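Local coordinates for protein 4,5-DOPA dioxygenase extradiol (Escherichia coli, PDB 2PW6) that opens the aromatic ring of DOPA between carbons 4 and 5 in vitro, as a zinc-containing extradiol dioxygenase whose physiological substrate is unknown, at residues A96-L101 with P137-S142. Sequence-based numbering, arbitrary orientation.
Sequences ALAQRL and PMVQLS
Val139 meets Leu97, Ala98 and Leu101 where helix 95-105 lies over one face of the mixed sheet in this LigB-family dioxygenase, a compact example of helix-on-sheet packing in an alpha/beta protein. The segments run at 37° to each other, with axes 8.2 Å apart at their closest, and one strand side chain packs against two adjacent helix residues, Leu97 and Ala98, and Leu101 one turn further on.

The contact is apolar, and the two branches of Val139 divide the work. Val139 CG2 reaches the helix between Leu97 and Ala98: it lies 3.8 Å from Ala98 CB and 3.6 Å from Ala98 N, so the methyl rests against the helix backbone as well as its side chains. The small side chain of Ala98 probably helps the backbones come close here, with Ala98 CA 6.2 Å from Val139 CA. Leu97 crosses Val139 at a slant, offering CB and CG to the same methyl, while its CD2 comes 4.2 Å from Val139 CB.

CG1 serves the next turn. It stands anti to the backbone N of Val139 (chi1 156°), which leads it along the strand toward Leu141 and up against Leu101 CD2, the Leu101 side chain sliding past it in the opposite direction. Leu141 also turns its CB toward the helix, with a looser approach, whereas Met138, a selenomethionine, and Gln140 point to the other face of the sheet, following the strand's alternation.

Neighbouring strands and a helix extend the apolar layer: Val65 touches Ala98 and Leu101, Ala50 touches Leu97, and Leu159 of helix 149-159 covers Leu101 and Leu141. This buried packing lies away from the zinc-binding histidines. Its tightest side-chain approach is methyl to methyl, Leu101 CD2 to Val139 CG1 at 3.6 Å.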
ATOM      1  N   ALA A  96       0.505 -27.616   1.872  1.00 41.47           N
ATOM      2  CA  ALA A  96       1.605 -28.580   1.655  1.00 41.26           C
ATOM      3  C   ALA A  96       2.963 -27.895   1.419  1.00 40.52           C
ATOM      4  O   ALA A  96       3.980 -28.234   2.056  1.00 39.96           O
ATOM      5  CB  ALA A  96       1.296 -29.538   0.496  1.00 41.07           C
ATOM      6  N   LEU A  97       2.974 -26.932   0.504  1.00 40.05           N
ATOM      7  CA  LEU A  97       4.184 -26.124   0.283  1.00 39.11           C
ATOM      8  C   LEU A  97       4.584 -25.344   1.540  1.00 37.96           C
ATOM      9  O   LEU A  97       5.769 -25.274   1.855  1.00 37.92           O
ATOM     10  CB  LEU A  97       4.024 -25.187  -0.918  1.00 39.00           C
ATOM     11  CG  LEU A  97       5.174 -24.217  -1.202  1.00 38.42           C
ATOM     12  CD1 LEU A  97       6.566 -24.876  -1.218  1.00 37.30           C
ATOM     13  CD2 LEU A  97       4.901 -23.480  -2.500  1.00 39.03           C
ATOM     14  N   ALA A  98       3.613 -24.804   2.271  1.00 37.43           N
ATOM     15  CA  ALA A  98       3.925 -24.081   3.538  1.00 37.69           C
ATOM     16  C   ALA A  98       4.653 -24.913   4.571  1.00 38.57           C
ATOM     17  O   ALA A  98       5.608 -24.437   5.196  1.00 39.21           O
ATOM     18  CB  ALA A  98       2.710 -23.465   4.141  1.00 36.75           C
ATOM     19  N   GLN A  99       4.204 -26.164   4.753  1.00 39.32           N
ATOM     20  CA  GLN A  99       4.794 -27.099   5.709  1.00 38.86           C
ATOM     21  C   GLN A  99       6.159 -27.507   5.226  1.00 37.34           C
ATOM     22  O   GLN A  99       7.123 -27.593   6.016  1.00 36.96           O
ATOM     23  CB  GLN A  99       3.867 -28.333   5.843  1.00 39.89           C
ATOM     24  CG  GLN A  99       4.483 -29.614   6.426  1.00 41.15           C
ATOM     25  CD  GLN A  99       3.499 -30.826   6.328  1.00 41.96           C
ATOM     26  OE1 GLN A  99       2.269 -30.644   6.278  1.00 47.19           O
ATOM     27  NE2 GLN A  99       4.043 -32.028   6.256  1.00 41.04           N
ATOM     28  N   ARG A 100       6.245 -27.767   3.925  1.00 36.02           N
ATOM     29  CA  ARG A 100       7.516 -28.078   3.298  1.00 36.68           C
ATOM     30  C   ARG A 100       8.547 -26.914   3.416  1.00 36.95           C
ATOM     31  O   ARG A 100       9.739 -27.147   3.579  1.00 36.83           O
ATOM     32  CB  ARG A 100       7.290 -28.532   1.850  1.00 36.60           C
ATOM     33  CG  ARG A 100       8.559 -28.731   1.017  1.00 38.43           C
ATOM     34  CD  ARG A 100       9.467 -29.896   1.447  1.00 41.32           C
ATOM     35  NE  ARG A 100      10.697 -29.921   0.626  1.00 41.66           N
ATOM     36  CZ  ARG A 100      11.946 -29.925   1.092  1.00 41.61           C
ATOM     37  NH1 ARG A 100      12.199 -29.932   2.404  1.00 40.86           N
ATOM     38  NH2 ARG A 100      12.962 -29.952   0.231  1.00 42.30           N
ATOM     39  N   LEU A 101       8.058 -25.675   3.388  1.00 37.90           N
ATOM     40  CA  LEU A 101       8.881 -24.474   3.613  1.00 38.93           C
ATOM     41  C   LEU A 101       9.360 -24.435   5.055  1.00 39.75           C
ATOM     42  O   LEU A 101      10.552 -24.226   5.308  1.00 39.10           O
ATOM     43  CB  LEU A 101       8.087 -23.206   3.272  1.00 38.45           C
ATOM     44  CG  LEU A 101       8.769 -21.930   2.773  1.00 40.05           C
ATOM     45  CD1 LEU A 101      10.163 -22.168   2.208  1.00 39.43           C
ATOM     46  CD2 LEU A 101       7.898 -21.377   1.697  1.00 41.54           C
ATOM     47  N   PRO A 137      -1.281 -22.337  -7.142  1.00 49.59           N
ATOM     48  CA  PRO A 137      -1.249 -22.395  -5.679  1.00 48.75           C
ATOM     49  C   PRO A 137      -0.023 -21.664  -5.156  1.00 48.22           C
ATOM     50  O   PRO A 137       1.000 -21.607  -5.838  1.00 47.36           O
ATOM     51  CB  PRO A 137      -1.164 -23.895  -5.382  1.00 48.56           C
ATOM     52  CG  PRO A 137      -1.712 -24.555  -6.640  1.00 49.50           C
ATOM     53  CD  PRO A 137      -1.196 -23.686  -7.739  1.00 49.70           C
HETATM   54  N   MSE A 138      -0.129 -21.117  -3.952  1.00 47.65           N
HETATM   55  CA  MSE A 138       0.805 -20.098  -3.521  1.00 49.09           C
HETATM   56  C   MSE A 138       0.989 -20.027  -2.017  1.00 44.98           C
HETATM   57  O   MSE A 138       0.074 -20.279  -1.258  1.00 44.23           O
HETATM   58  CB  MSE A 138       0.335 -18.749  -4.067  1.00 48.19           C
HETATM   59  CG  MSE A 138       1.366 -17.666  -4.094  1.00 51.78           C
HETATM   60 SE   MSE A 138       0.658 -16.090  -5.075  1.00 59.78          SE
HETATM   61  CE  MSE A 138       1.305 -16.505  -6.851  1.00 50.21           C
ATOM     62  N   VAL A 139       2.215 -19.681  -1.642  1.00 42.84           N
ATOM     63  CA  VAL A 139       2.655 -19.379  -0.291  1.00 40.18           C
ATOM     64  C   VAL A 139       3.371 -17.994  -0.282  1.00 39.52           C
ATOM     65  O   VAL A 139       4.125 -17.666  -1.191  1.00 37.61           O
ATOM     66  CB  VAL A 139       3.561 -20.549   0.182  1.00 40.59           C
ATOM     67  CG1 VAL A 139       4.499 -20.141   1.231  1.00 41.49           C
ATOM     68  CG2 VAL A 139       2.668 -21.758   0.697  1.00 38.57           C
ATOM     69  N   GLN A 140       3.099 -17.171   0.724  1.00 38.60           N
ATOM     70  CA  GLN A 140       3.908 -15.959   0.975  1.00 37.64           C
ATOM     71  C   GLN A 140       4.999 -16.193   2.040  1.00 36.52           C
ATOM     72  O   GLN A 140       4.747 -16.803   3.080  1.00 36.33           O
ATOM     73  CB  GLN A 140       3.008 -14.807   1.384  1.00 38.18           C
ATOM     74  CG  GLN A 140       1.914 -14.490   0.358  1.00 36.97           C
ATOM     75  CD  GLN A 140       0.778 -13.757   0.978  1.00 38.34           C
ATOM     76  OE1 GLN A 140       0.173 -14.239   1.943  1.00 45.11           O
ATOM     77  NE2 GLN A 140       0.479 -12.575   0.463  1.00 38.08           N
ATOM     78  N   LEU A 141       6.214 -15.751   1.730  1.00 34.07           N
ATOM     79  CA  LEU A 141       7.348 -15.792   2.632  1.00 33.81           C
ATOM     80  C   LEU A 141       7.817 -14.348   2.952  1.00 34.16           C
ATOM     81  O   LEU A 141       7.914 -13.516   2.043  1.00 33.62           O
ATOM     82  CB  LEU A 141       8.505 -16.576   1.997  1.00 33.20           C
ATOM     83  CG  LEU A 141       9.806 -16.664   2.820  1.00 33.17           C
ATOM     84  CD1 LEU A 141       9.609 -17.520   4.115  1.00 33.57           C
ATOM     85  CD2 LEU A 141      10.894 -17.228   1.943  1.00 30.65           C
ATOM     86  N   SER A 142       8.101 -14.068   4.223  1.00 34.14           N
ATOM     87  CA  SER A 142       8.469 -12.722   4.645  1.00 33.57           C
ATOM     88  C   SER A 142       9.987 -12.631   4.830  1.00 34.29           C
ATOM     89  O   SER A 142      10.697 -13.660   4.906  1.00 34.61           O
ATOM     90  CB  SER A 142       7.720 -12.317   5.914  1.00 32.95           C
ATOM     91  OG  SER A 142       8.314 -12.899   7.054  1.00 33.60           O
TER